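Local coordinates for protein putative acetamidase/formamidase (Yersinia enterocolitica subsp. palearctica serotype O:3, PDB 5UBU) that probably hydrolyses carbon-nitrogen bonds other than peptide bonds in linear amides, at residues P42-V47 with G213-I218; I91-A96 with V245-N250; G99-V104 with W251-P256; L173-E178 with T205-R210. One frame throughout, in Å; residues are numbered along the deposited sequence.

Contact 1 of 4, residues P42-V47 with G213-I218; sequences PYSTPV and GGRLFI
The guanidinium of Arg215 has Pro42 O over one face, 3.1 Å above its plane and toward one side of the group, not over its middle, while Ser44 O sits at its edge, close to level with it. The edge contact is the bonding one. Both terminal nitrogens grip the same carbonyl oxygen end-on: NH2 of Arg215 reaches Ser44 O at 2.9 Å with an N-H...O angle of 145°, and NH1 lies equally close. Pro42 O above gets no such bond, its angle to NH2 being poor. Arg215 can reach this far because its chain runs extended from CG to NE, passing Pro42 CA, which is 3.7 Å from CD of Arg215. A weak bond also runs from NH1 to Gly41 O, just ahead of Pro42. The Phe217 ring joins in at its edge, where CZ lies 3.8 Å from Ser44 OG. Between Pro42 and Ser44, Tyr43 turns its side chain away, its ring stacked on Tyr43 of a second subunit and its OH bonded to Ile179 O. An arginine thus holds a main-chain carbonyl with both terminal nitrogens, and so fastens the surface loop between strands 39-40 and 48-50 to strand 214-222.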
loop_
_atom_site.group_PDB
_atom_site.type_symbol
_atom_site.label_atom_id
_atom_site.label_comp_id
_atom_site.label_asym_id
_atom_site.label_seq_id
_atom_site.Cartn_x
_atom_site.Cartn_y
_atom_site.Cartn_z
ATOM N N PRO B 42 18.018 -6.501 -23.477
ATOM C CA PRO B 42 18.912 -6.339 -24.618
ATOM C C PRO B 42 19.864 -7.508 -24.910
ATOM O O PRO B 42 20.703 -7.385 -25.794
ATOM C CB PRO B 42 19.738 -5.112 -24.195
ATOM C CG PRO B 42 19.875 -5.270 -22.719
ATOM C CD PRO B 42 18.572 -5.866 -22.260
ATOM N N TYR B 43 19.719 -8.632 -24.216
ATOM C CA TYR B 43 20.638 -9.763 -24.396
ATOM C C TYR B 43 20.128 -10.882 -25.321
ATOM O O TYR B 43 20.902 -11.747 -25.712
ATOM C CB TYR B 43 20.986 -10.311 -23.014
ATOM C CG TYR B 43 21.389 -9.213 -22.057
ATOM C CD1 TYR B 43 22.651 -8.639 -22.124
ATOM C CD2 TYR B 43 20.503 -8.736 -21.099
ATOM C CE1 TYR B 43 23.034 -7.631 -21.248
ATOM C CE2 TYR B 43 20.869 -7.718 -20.223
ATOM C CZ TYR B 43 22.136 -7.172 -20.298
ATOM O OH TYR B 43 22.522 -6.170 -19.437
ATOM N N SER B 44 18.840 -10.856 -25.666
ATOM C CA SER B 44 18.248 -11.868 -26.531
ATOM C C SER B 44 18.715 -11.628 -27.973
ATOM O O SER B 44 18.887 -10.476 -28.384
ATOM C CB SER B 44 16.714 -11.735 -26.556
ATOM O OG SER B 44 16.169 -11.183 -25.362
ATOM N N THR B 45 18.884 -12.701 -28.742
ATOM C CA THR B 45 19.271 -12.571 -30.148
ATOM C C THR B 45 18.040 -12.106 -30.949
ATOM O O THR B 45 16.958 -12.666 -30.782
ATOM C CB THR B 45 19.751 -13.910 -30.741
ATOM O OG1 THR B 45 20.846 -14.418 -29.978
ATOM C CG2 THR B 45 20.185 -13.732 -32.192
ATOM N N PRO B 46 18.192 -11.077 -31.802
ATOM C CA PRO B 46 17.039 -10.613 -32.584
ATOM C C PRO B 46 16.494 -11.685 -33.508
ATOM O O PRO B 46 17.274 -12.450 -34.077
ATOM C CB PRO B 46 17.599 -9.450 -33.399
ATOM C CG PRO B 46 18.762 -8.961 -32.615
ATOM C CD PRO B 46 19.353 -10.179 -31.953
ATOM N N VAL B 47 15.170 -11.736 -33.649
ATOM C CA VAL B 47 14.517 -12.727 -34.514
ATOM C C VAL B 47 14.016 -12.132 -35.825
ATOM O O VAL B 47 13.744 -12.874 -36.778
ATOM C CB VAL B 47 13.317 -13.409 -33.821
ATOM C CG1 VAL B 47 13.768 -14.017 -32.491
ATOM C CG2 VAL B 47 12.145 -12.440 -33.631
ATOM N N GLY B 213 17.541 -0.093 -31.587
ATOM C CA GLY B 213 16.669 -0.964 -32.370
ATOM C C GLY B 213 15.300 -1.169 -31.753
ATOM O O GLY B 213 14.435 -1.812 -32.358
ATOM N N GLY B 214 15.090 -0.632 -30.554
ATOM C CA GLY B 214 13.808 -0.771 -29.874
ATOM C C GLY B 214 13.664 -2.076 -29.115
ATOM O O GLY B 214 13.482 -2.069 -27.886
ATOM N N ARG B 215 13.751 -3.191 -29.843
ATOM C CA ARG B 215 13.603 -4.533 -29.255
ATOM C C ARG B 215 12.182 -4.749 -28.751
ATOM O O ARG B 215 11.936 -4.806 -27.555
ATOM C CB ARG B 215 14.648 -4.801 -28.161
ATOM C CG ARG B 215 16.029 -5.041 -28.724
ATOM C CD ARG B 215 17.078 -5.151 -27.634
ATOM N NE ARG B 215 18.247 -5.838 -28.186
ATOM C CZ ARG B 215 18.476 -7.156 -28.104
ATOM N NH1 ARG B 215 17.657 -7.976 -27.441
ATOM N NH2 ARG B 215 19.560 -7.664 -28.668
ATOM N N LEU B 216 11.257 -4.859 -29.697
ATOM C CA LEU B 216 9.842 -5.054 -29.397
ATOM C C LEU B 216 9.523 -6.514 -29.092
ATOM O O LEU B 216 9.918 -7.410 -29.835
ATOM C CB LEU B 216 8.980 -4.595 -30.579
ATOM C CG LEU B 216 7.453 -4.763 -30.476
ATOM C CD1 LEU B 216 6.881 -3.968 -29.313
ATOM C CD2 LEU B 216 6.817 -4.337 -31.797
ATOM N N PHE B 217 8.804 -6.728 -27.994
ATOM C CA PHE B 217 8.371 -8.054 -27.569
ATOM C C PHE B 217 6.851 -8.059 -27.478
ATOM O O PHE B 217 6.240 -7.062 -27.074
ATOM C CB PHE B 217 8.940 -8.412 -26.198
ATOM C CG PHE B 217 10.426 -8.580 -26.169
ATOM C CD1 PHE B 217 11.256 -7.492 -25.977
ATOM C CD2 PHE B 217 10.990 -9.848 -26.289
ATOM C CE1 PHE B 217 12.634 -7.657 -25.921
ATOM C CE2 PHE B 217 12.360 -10.026 -26.239
ATOM C CZ PHE B 217 13.191 -8.930 -26.041
ATOM N N ILE B 218 6.240 -9.180 -27.837
ATOM C CA ILE B 218 4.776 -9.301 -27.792
ATOM C C ILE B 218 4.385 -10.712 -27.360
ATOM O O ILE B 218 5.154 -11.660 -27.521
ATOM C CB ILE B 218 4.148 -8.909 -29.158
ATOM C CG1 ILE B 218 2.627 -8.824 -29.071
ATOM C CG2 ILE B 218 4.583 -9.877 -30.265
ATOM C CD1 ILE B 218 1.977 -8.315 -30.340
#

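Contact 2 of 4, residues I91-A96 with V245-N250; sequences IMINGA and VDLIKN
Ile93 and Val245 meet in the tight part of this contact, crossing at an angle with CG1 of Ile93 3.7 Å from CG1 of Val245. Val245 presents that methyl because it stands opposite the backbone N (chi1 -178°). Leu247 carries the packing one step on: its CB lies 4.3 Å from CG2 of Ile93, and its two methyls spread over the turn, CD1 at 3.8 Å from CB of Ala96 and CD2 at 3.8 Å from Gly95 C. Ile102 of strand 101-111 touches all four of Ile93, Ala96, Val245 and Leu247, so the apolar patch is closed from that side too. This is face-to-face packing between two beta sheets: strand 87-93 belongs to the smaller mixed sheet and strand 239-248 to the larger, and the side chains interdigitate between them. Strand 87-93 ends in a type II beta turn from Ile93 to Ala96, closed by Ala96 N bonding to Ile93 O, with Gly95 at its third position, where a positive phi (99°) is usual. Toward solvent the contact thins to exposed backbone and a single long side chain. Lys249, bent at its second and third torsions, curls back until NZ is 2.9 Å from Gly95 O, although its strongest partner is Asp100, with which it forms a salt bridge. Asn94, on the exposed turn, sends its ND2 off to Glu51.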
loop_
_atom_site.group_PDB
_atom_site.type_symbol
_atom_site.label_atom_id
_atom_site.label_comp_id
_atom_site.label_asym_id
_atom_site.label_seq_id
_atom_site.Cartn_x
_atom_site.Cartn_y
_atom_site.Cartn_z
ATOM N N ILE B 91 11.954 -7.861 -31.874
ATOM C CA ILE B 91 11.824 -7.344 -33.227
ATOM C C ILE B 91 12.620 -6.041 -33.254
ATOM O O ILE B 91 12.481 -5.225 -32.348
ATOM C CB ILE B 91 10.352 -7.075 -33.582
ATOM C CG1 ILE B 91 9.551 -8.378 -33.482
ATOM C CG2 ILE B 91 10.232 -6.472 -34.982
ATOM C CD1 ILE B 91 8.075 -8.251 -33.787
HETATM N N MSE B 92 13.444 -5.846 -34.278
HETATM C CA MSE B 92 14.260 -4.626 -34.390
HETATM C C MSE B 92 13.667 -3.663 -35.376
HETATM O O MSE B 92 13.269 -4.061 -36.467
HETATM C CB MSE B 92 15.671 -4.965 -34.859
HETATM C CG MSE B 92 16.292 -6.127 -34.081
HETATM SE SE MSE B 92 16.647 -5.619 -32.207
HETATM C CE MSE B 92 18.343 -4.624 -32.434
ATOM N N ILE B 93 13.579 -2.392 -34.991
ATOM C CA ILE B 93 13.045 -1.361 -35.873
ATOM C C ILE B 93 14.240 -0.529 -36.336
ATOM O O ILE B 93 14.967 0.037 -35.516
ATOM C CB ILE B 93 11.971 -0.472 -35.200
ATOM C CG1 ILE B 93 10.736 -1.295 -34.782
ATOM C CG2 ILE B 93 11.516 0.620 -36.157
ATOM C CD1 ILE B 93 10.942 -2.254 -33.632
ATOM N N ASN B 94 14.434 -0.473 -37.650
ATOM C CA ASN B 94 15.535 0.256 -38.259
ATOM C C ASN B 94 15.472 1.752 -37.938
ATOM O O ASN B 94 14.499 2.425 -38.278
ATOM C CB ASN B 94 15.508 0.043 -39.789
ATOM C CG ASN B 94 16.733 0.615 -40.485
ATOM O OD1 ASN B 94 17.670 1.070 -39.847
ATOM N ND2 ASN B 94 16.733 0.580 -41.800
ATOM N N GLY B 95 16.529 2.249 -37.289
ATOM C CA GLY B 95 16.641 3.662 -36.907
ATOM C C GLY B 95 16.273 3.985 -35.466
ATOM O O GLY B 95 16.597 5.068 -34.980
ATOM N N ALA B 96 15.607 3.056 -34.778
ATOM C CA ALA B 96 15.193 3.285 -33.386
ATOM C C ALA B 96 16.385 3.430 -32.440
ATOM O O ALA B 96 17.329 2.643 -32.489
ATOM C CB ALA B 96 14.278 2.166 -32.911
ATOM N N VAL B 245 3.958 -1.580 -36.965
ATOM C CA VAL B 245 4.918 -0.933 -36.079
ATOM C C VAL B 245 5.554 0.252 -36.786
ATOM O O VAL B 245 6.047 0.106 -37.906
ATOM C CB VAL B 245 6.016 -1.937 -35.672
ATOM C CG1 VAL B 245 7.018 -1.298 -34.710
ATOM C CG2 VAL B 245 5.383 -3.184 -35.057
ATOM N N ASP B 246 5.543 1.422 -36.147
ATOM C CA ASP B 246 6.136 2.608 -36.749
ATOM C C ASP B 246 7.043 3.244 -35.684
ATOM O O ASP B 246 7.103 2.763 -34.542
ATOM C CB ASP B 246 5.053 3.550 -37.288
ATOM C CG ASP B 246 5.562 4.466 -38.442
ATOM O OD1 ASP B 246 6.762 4.826 -38.480
ATOM O OD2 ASP B 246 4.734 4.835 -39.321
ATOM N N LEU B 247 7.772 4.293 -36.069
ATOM C CA LEU B 247 8.727 4.943 -35.188
ATOM C C LEU B 247 8.554 6.450 -35.153
ATOM O O LEU B 247 8.492 7.092 -36.200
ATOM C CB LEU B 247 10.130 4.627 -35.699
ATOM C CG LEU B 247 11.346 5.155 -34.936
ATOM C CD1 LEU B 247 11.426 4.512 -33.565
ATOM C CD2 LEU B 247 12.605 4.869 -35.724
ATOM N N ILE B 248 8.476 7.002 -33.940
ATOM C CA ILE B 248 8.355 8.444 -33.718
ATOM C C ILE B 248 9.693 8.873 -33.135
ATOM O O ILE B 248 10.127 8.367 -32.106
ATOM C CB ILE B 248 7.195 8.809 -32.768
ATOM C CG1 ILE B 248 5.849 8.411 -33.391
ATOM C CG2 ILE B 248 7.207 10.307 -32.482
ATOM C CD1 ILE B 248 4.693 8.419 -32.416
ATOM N N LYS B 249 10.343 9.812 -33.801
ATOM C CA LYS B 249 11.658 10.270 -33.388
ATOM C C LYS B 249 11.639 11.329 -32.306
ATOM O O LYS B 249 10.805 12.229 -32.316
ATOM C CB LYS B 249 12.409 10.845 -34.594
ATOM C CG LYS B 249 12.580 9.891 -35.775
ATOM C CD LYS B 249 13.426 8.654 -35.488
ATOM C CE LYS B 249 14.883 8.995 -35.188
ATOM N NZ LYS B 249 15.710 7.779 -34.998
ATOM N N ASN B 250 12.567 11.187 -31.364
ATOM C CA ASN B 250 12.794 12.148 -30.294
ATOM C C ASN B 250 11.525 12.647 -29.574
ATOM O O ASN B 250 11.195 13.827 -29.615
ATOM C CB ASN B 250 13.592 13.318 -30.908
ATOM C CG ASN B 250 14.202 14.239 -29.875
ATOM O OD1 ASN B 250 14.515 13.831 -28.752
ATOM N ND2 ASN B 250 14.415 15.487 -30.269
#

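Contact 3 of 4, residues G99-V104 with W251-P256; sequences GDVIAV and WQLSWP
Val101 and Trp251 are brought together by their first torsions: in Val101 CG1 lies anti to the backbone N (chi1 172°), which leaves CG2 opposite the carbonyl carbon and beside the N, while in Trp251 (chi1 -178°) the indole swings to the far side from its own N. CG2 of Val101 thereby comes to 3.6 Å from CE3 of the indole, on an oblique approach, and CG1 follows at 3.9 Å from CE3 of Trp251. The same CG2 is 3.8 Å from CG of Leu253, so one valine methyl touches both the tryptophan and the leucine. Leu253 in turn lays CD2 over the centre of the Trp251 ring, 3.7 Å above its plane. Within the larger sheet strand 239-248 is followed along the chain by strand 257-260, yet strands 101-111 and 203-208 lie between them; residues 251-256 are part of the connection that spans those two strands past the end where strand 101-111 begins. The backbone is tied there by Trp251 N bonding to Gly99 O at 2.9 Å. Gly99 has a positive phi and turns the chain into the strand. Around the indole, Arg15 makes a cation-pi contact, Tyr206 meets the ring edge-to-face, and Trp287 and Asp291 of helix 273-291 also touch it.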
loop_
_atom_site.group_PDB
_atom_site.type_symbol
_atom_site.label_atom_id
_atom_site.label_comp_id
_atom_site.label_asym_id
_atom_site.label_seq_id
_atom_site.Cartn_x
_atom_site.Cartn_y
_atom_site.Cartn_z
ATOM N N GLY B 99 15.322 7.565 -26.721
ATOM C CA GLY B 99 14.668 8.862 -26.852
ATOM C C GLY B 99 13.518 8.800 -27.839
ATOM O O GLY B 99 12.692 9.717 -27.880
ATOM N N ASP B 100 13.485 7.736 -28.654
ATOM C CA ASP B 100 12.418 7.526 -29.639
ATOM C C ASP B 100 11.256 6.777 -29.002
ATOM O O ASP B 100 11.280 6.456 -27.804
ATOM C CB ASP B 100 12.929 6.744 -30.869
ATOM C CG ASP B 100 13.956 7.528 -31.686
ATOM O OD1 ASP B 100 14.087 8.752 -31.467
ATOM O OD2 ASP B 100 14.612 6.925 -32.569
ATOM N N VAL B 101 10.232 6.524 -29.811
ATOM C CA VAL B 101 9.048 5.814 -29.369
ATOM C C VAL B 101 8.589 4.850 -30.449
ATOM O O VAL B 101 8.547 5.210 -31.630
ATOM C CB VAL B 101 7.899 6.794 -29.066
ATOM C CG1 VAL B 101 6.598 6.058 -28.796
ATOM C CG2 VAL B 101 8.255 7.674 -27.881
ATOM N N ILE B 102 8.258 3.625 -30.042
ATOM C CA ILE B 102 7.746 2.628 -30.962
ATOM C C ILE B 102 6.231 2.711 -30.874
ATOM O O ILE B 102 5.673 2.650 -29.784
ATOM C CB ILE B 102 8.157 1.203 -30.562
ATOM C CG1 ILE B 102 9.678 1.053 -30.544
ATOM C CG2 ILE B 102 7.530 0.178 -31.505
ATOM C CD1 ILE B 102 10.356 1.277 -31.887
ATOM N N ALA B 103 5.571 2.867 -32.018
ATOM C CA ALA B 103 4.117 2.915 -32.070
ATOM C C ALA B 103 3.667 1.551 -32.566
ATOM O O ALA B 103 4.084 1.121 -33.637
ATOM C CB ALA B 103 3.645 4.013 -33.010
ATOM N N VAL B 104 2.832 0.869 -31.788
ATOM C CA VAL B 104 2.351 -0.455 -32.172
ATOM C C VAL B 104 0.844 -0.424 -32.354
ATOM O O VAL B 104 0.092 -0.339 -31.381
ATOM C CB VAL B 104 2.713 -1.521 -31.115
ATOM C CG1 VAL B 104 2.228 -2.898 -31.558
ATOM C CG2 VAL B 104 4.215 -1.538 -30.868
ATOM N N TRP B 251 10.821 11.718 -28.931
ATOM C CA TRP B 251 9.602 12.010 -28.155
ATOM C C TRP B 251 9.846 11.352 -26.802
ATOM O O TRP B 251 9.709 10.145 -26.652
ATOM C CB TRP B 251 8.349 11.502 -28.888
ATOM C CG TRP B 251 7.047 11.792 -28.205
ATOM C CD1 TRP B 251 6.719 12.920 -27.521
ATOM C CD2 TRP B 251 5.847 11.011 -28.279
ATOM N NE1 TRP B 251 5.418 12.855 -27.086
ATOM C CE2 TRP B 251 4.856 11.695 -27.545
ATOM C CE3 TRP B 251 5.520 9.786 -28.880
ATOM C CZ2 TRP B 251 3.555 11.191 -27.385
ATOM C CZ3 TRP B 251 4.223 9.281 -28.710
ATOM C CH2 TRP B 251 3.262 9.989 -27.974
ATOM N N GLN B 252 10.243 12.164 -25.825
ATOM C CA GLN B 252 10.634 11.638 -24.512
ATOM C C GLN B 252 9.420 11.227 -23.688
ATOM O O GLN B 252 8.575 12.059 -23.370
ATOM C CB GLN B 252 11.512 12.670 -23.758
ATOM C CG GLN B 252 12.567 12.062 -22.842
ATOM C CD GLN B 252 12.091 11.280 -21.629
ATOM O OE1 GLN B 252 11.185 11.686 -20.895
ATOM N NE2 GLN B 252 12.756 10.172 -21.384
ATOM N N LEU B 253 9.316 9.928 -23.398
ATOM C CA LEU B 253 8.236 9.373 -22.584
ATOM C C LEU B 253 8.864 8.637 -21.425
ATOM O O LEU B 253 9.921 8.034 -21.576
ATOM C CB LEU B 253 7.384 8.352 -23.335
ATOM C CG LEU B 253 6.650 8.697 -24.620
ATOM C CD1 LEU B 253 5.690 7.539 -24.925
ATOM C CD2 LEU B 253 5.892 10.012 -24.481
ATOM N N SER B 254 8.213 8.680 -20.273
ATOM C CA SER B 254 8.697 7.967 -19.106
ATOM C C SER B 254 7.904 6.685 -18.923
ATOM O O SER B 254 8.411 5.726 -18.340
ATOM C CB SER B 254 8.604 8.834 -17.855
ATOM O OG SER B 254 9.471 9.942 -17.974
ATOM N N TRP B 255 6.663 6.677 -19.419
ATOM C CA TRP B 255 5.779 5.524 -19.296
ATOM C C TRP B 255 5.042 5.243 -20.592
ATOM O O TRP B 255 4.983 6.102 -21.462
ATOM C CB TRP B 255 4.759 5.772 -18.186
ATOM C CG TRP B 255 5.389 5.878 -16.874
ATOM C CD1 TRP B 255 5.844 7.006 -16.271
ATOM C CD2 TRP B 255 5.679 4.804 -15.990
ATOM N NE1 TRP B 255 6.387 6.705 -15.052
ATOM C CE2 TRP B 255 6.308 5.354 -14.858
ATOM C CE3 TRP B 255 5.461 3.419 -16.039
ATOM C CZ2 TRP B 255 6.719 4.579 -13.781
ATOM C CZ3 TRP B 255 5.878 2.643 -14.974
ATOM C CH2 TRP B 255 6.499 3.225 -13.855
ATOM N N PRO B 256 4.490 4.029 -20.732
ATOM C CA PRO B 256 3.735 3.723 -21.944
ATOM C C PRO B 256 2.459 4.538 -22.054
ATOM O O PRO B 256 1.864 4.890 -21.041
ATOM C CB PRO B 256 3.356 2.237 -21.773
ATOM C CG PRO B 256 4.334 1.689 -20.795
ATOM C CD PRO B 256 4.709 2.828 -19.895
#

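Contact 4 of 4, residues L173-E178 with T205-R210; sequences LSVSPE and TYLPVR
The short strand segments 173-175 and 205-208 run in roughly the same direction, 29° apart, their axes coming within 7.1 Å of each other. That is too far for strand pairing, and they belong to different sheets packed face to face. Past the strands the backbones draw together until Glu178 CA is 3.5 Å from Arg210 O, a CA-H...O contact. Side chains fill the space between. Leu173 and Thr205 meet tip to tip, CD2 of the leucine 3.7 Å from CB of the threonine. Leu207 lies next along and takes contacts from both neighbours of Ser174: its CD1 is 4.1 Å from CG of Leu173, and its CB is 3.8 Å from CG2 of Val175. With CG1 of Val175 beside the backbone N (chi1 -70°), CG2 is left between the N and the carbonyl carbon, and CG1 rests on Leu207 as well. Where the apolar packing stops, two waters take over. One joins Ser176 O to Arg210 N; the other donates to Ser176 O and Pro208 O and accepts from NH2 of Arg210, a group also bonded to Asn189 O. Glu178 and Arg210 keep their charged ends apart. Beyond the contact, Leu173 packs on Leu216 and Ile218 of strand 214-222 and on Val104 of strand 101-111, while Leu207 touches Pro256 just before strand 257-260.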
loop_
_atom_site.group_PDB
_atom_site.type_symbol
_atom_site.label_atom_id
_atom_site.label_comp_id
_atom_site.label_asym_id
_atom_site.label_seq_id
_atom_site.Cartn_x
_atom_site.Cartn_y
_atom_site.Cartn_z
ATOM N N LEU B 173 3.053 -6.423 -23.998
ATOM C CA LEU B 173 3.566 -5.667 -25.134
ATOM C C LEU B 173 4.678 -4.803 -24.547
ATOM O O LEU B 173 4.437 -4.014 -23.640
ATOM C CB LEU B 173 2.475 -4.809 -25.775
ATOM C CG LEU B 173 2.890 -4.048 -27.041
ATOM C CD1 LEU B 173 3.333 -5.021 -28.135
ATOM C CD2 LEU B 173 1.768 -3.150 -27.546
ATOM N N SER B 174 5.898 -4.943 -25.051
ATOM C CA SER B 174 7.004 -4.181 -24.479
ATOM C C SER B 174 8.211 -3.975 -25.369
ATOM O O SER B 174 8.318 -4.546 -26.447
ATOM C CB SER B 174 7.474 -4.911 -23.214
ATOM O OG SER B 174 7.862 -6.234 -23.511
ATOM N N VAL B 175 9.104 -3.120 -24.884
ATOM C CA VAL B 175 10.378 -2.844 -25.537
ATOM C C VAL B 175 11.455 -3.085 -24.480
ATOM O O VAL B 175 11.170 -3.061 -23.284
ATOM C CB VAL B 175 10.460 -1.435 -26.144
ATOM C CG1 VAL B 175 9.551 -1.336 -27.351
ATOM C CG2 VAL B 175 10.123 -0.363 -25.122
ATOM N N SER B 176 12.680 -3.335 -24.914
ATOM C CA SER B 176 13.770 -3.608 -23.981
ATOM C C SER B 176 14.218 -2.425 -23.137
ATOM O O SER B 176 14.193 -1.296 -23.600
ATOM C CB SER B 176 15.000 -4.100 -24.738
ATOM O OG SER B 176 16.105 -4.262 -23.862
ATOM N N PRO B 177 14.573 -2.690 -21.862
ATOM C CA PRO B 177 15.173 -1.657 -21.041
ATOM C C PRO B 177 16.581 -1.402 -21.586
ATOM O O PRO B 177 17.052 -2.156 -22.435
ATOM C CB PRO B 177 15.257 -2.305 -19.660
ATOM C CG PRO B 177 14.128 -3.252 -19.627
ATOM C CD PRO B 177 13.976 -3.758 -21.031
ATOM N N GLU B 178 17.253 -0.375 -21.091
ATOM C CA GLU B 178 18.592 -0.072 -21.571
ATOM C C GLU B 178 19.577 -1.191 -21.234
ATOM O O GLU B 178 20.262 -1.701 -22.131
ATOM C CB GLU B 178 19.086 1.261 -21.002
ATOM C CG GLU B 178 20.419 1.698 -21.587
ATOM C CD GLU B 178 20.855 3.080 -21.150
ATOM O OE1 GLU B 178 21.987 3.448 -21.515
ATOM O OE2 GLU B 178 20.090 3.798 -20.459
ATOM N N THR B 205 -0.324 1.553 -29.247
ATOM C CA THR B 205 0.417 1.675 -27.990
ATOM C C THR B 205 1.778 2.322 -28.281
ATOM O O THR B 205 2.475 1.924 -29.221
ATOM C CB THR B 205 0.610 0.306 -27.303
ATOM O OG1 THR B 205 -0.663 -0.285 -27.042
ATOM C CG2 THR B 205 1.350 0.456 -25.987
ATOM N N TYR B 206 2.134 3.323 -27.472
ATOM C CA TYR B 206 3.402 4.048 -27.604
ATOM C C TYR B 206 4.348 3.609 -26.494
ATOM O O TYR B 206 4.023 3.747 -25.326
ATOM C CB TYR B 206 3.153 5.551 -27.552
ATOM C CG TYR B 206 2.203 6.018 -28.636
ATOM C CD1 TYR B 206 2.609 6.062 -29.964
ATOM C CD2 TYR B 206 0.909 6.425 -28.337
ATOM C CE1 TYR B 206 1.749 6.482 -30.970
ATOM C CE2 TYR B 206 0.044 6.852 -29.337
ATOM C CZ TYR B 206 0.472 6.878 -30.654
ATOM O OH TYR B 206 -0.365 7.300 -31.659
ATOM N N LEU B 207 5.507 3.074 -26.871
ATOM C CA LEU B 207 6.502 2.563 -25.919
ATOM C C LEU B 207 7.835 3.313 -26.038
ATOM O O LEU B 207 8.353 3.469 -27.140
ATOM C CB LEU B 207 6.739 1.079 -26.196
ATOM C CG LEU B 207 5.511 0.168 -26.027
ATOM C CD1 LEU B 207 5.763 -1.228 -26.588
ATOM C CD2 LEU B 207 5.102 0.086 -24.561
ATOM N N PRO B 208 8.424 3.735 -24.900
ATOM C CA PRO B 208 9.663 4.485 -24.961
ATOM C C PRO B 208 10.894 3.629 -25.225
ATOM O O PRO B 208 11.180 2.708 -24.467
ATOM C CB PRO B 208 9.762 5.123 -23.570
ATOM C CG PRO B 208 8.816 4.378 -22.695
ATOM C CD PRO B 208 8.119 3.336 -23.518
ATOM N N VAL B 209 11.629 3.976 -26.276
ATOM C CA VAL B 209 12.834 3.258 -26.640
ATOM C C VAL B 209 13.980 3.637 -25.710
ATOM O O VAL B 209 14.191 4.815 -25.425
ATOM C CB VAL B 209 13.260 3.572 -28.095
ATOM C CG1 VAL B 209 14.547 2.829 -28.461
ATOM C CG2 VAL B 209 12.155 3.191 -29.067
ATOM N N ARG B 210 14.691 2.621 -25.223
ATOM C CA ARG B 210 15.856 2.815 -24.356
ATOM C C ARG B 210 17.046 1.955 -24.813
ATOM O O ARG B 210 18.150 2.112 -24.295
ATOM C CB ARG B 210 15.509 2.514 -22.899
ATOM C CG ARG B 210 14.453 3.443 -22.321
ATOM C CD ARG B 210 14.217 3.158 -20.849
ATOM N NE ARG B 210 13.175 4.010 -20.272
ATOM C CZ ARG B 210 11.864 3.736 -20.260
ATOM N NH1 ARG B 210 11.017 4.590 -19.698
ATOM N NH2 ARG B 210 11.386 2.622 -20.806
HETATM O O HOH W 1 14.145 -0.109 -26.134
HETATM O O HOH W 2 12.676 0.942 -22.902
#

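In the fold
From the N terminus the chain lays down 42-47, 91-96, 99-104 and 173-178 before any contact closes. Contact 4 closes first, when 205-210 returns to 173-178, and its short loop is nested inside those of the other three. Contact 1 follows directly at 213-218, then contact 2 at 245-250 and contact 3 at 251-256; these three cross one another, since they close in the same order as they open. Contacts 2 and 4 join the two mixed sheets face to face, contact 1 fastens an outlying loop to the smaller sheet, and contact 3 fixes a connection at the end of the larger. Backbone pairing of strand 214-222 with strands 87-93 and 169-175 links contact 1 to contacts 2 and 4.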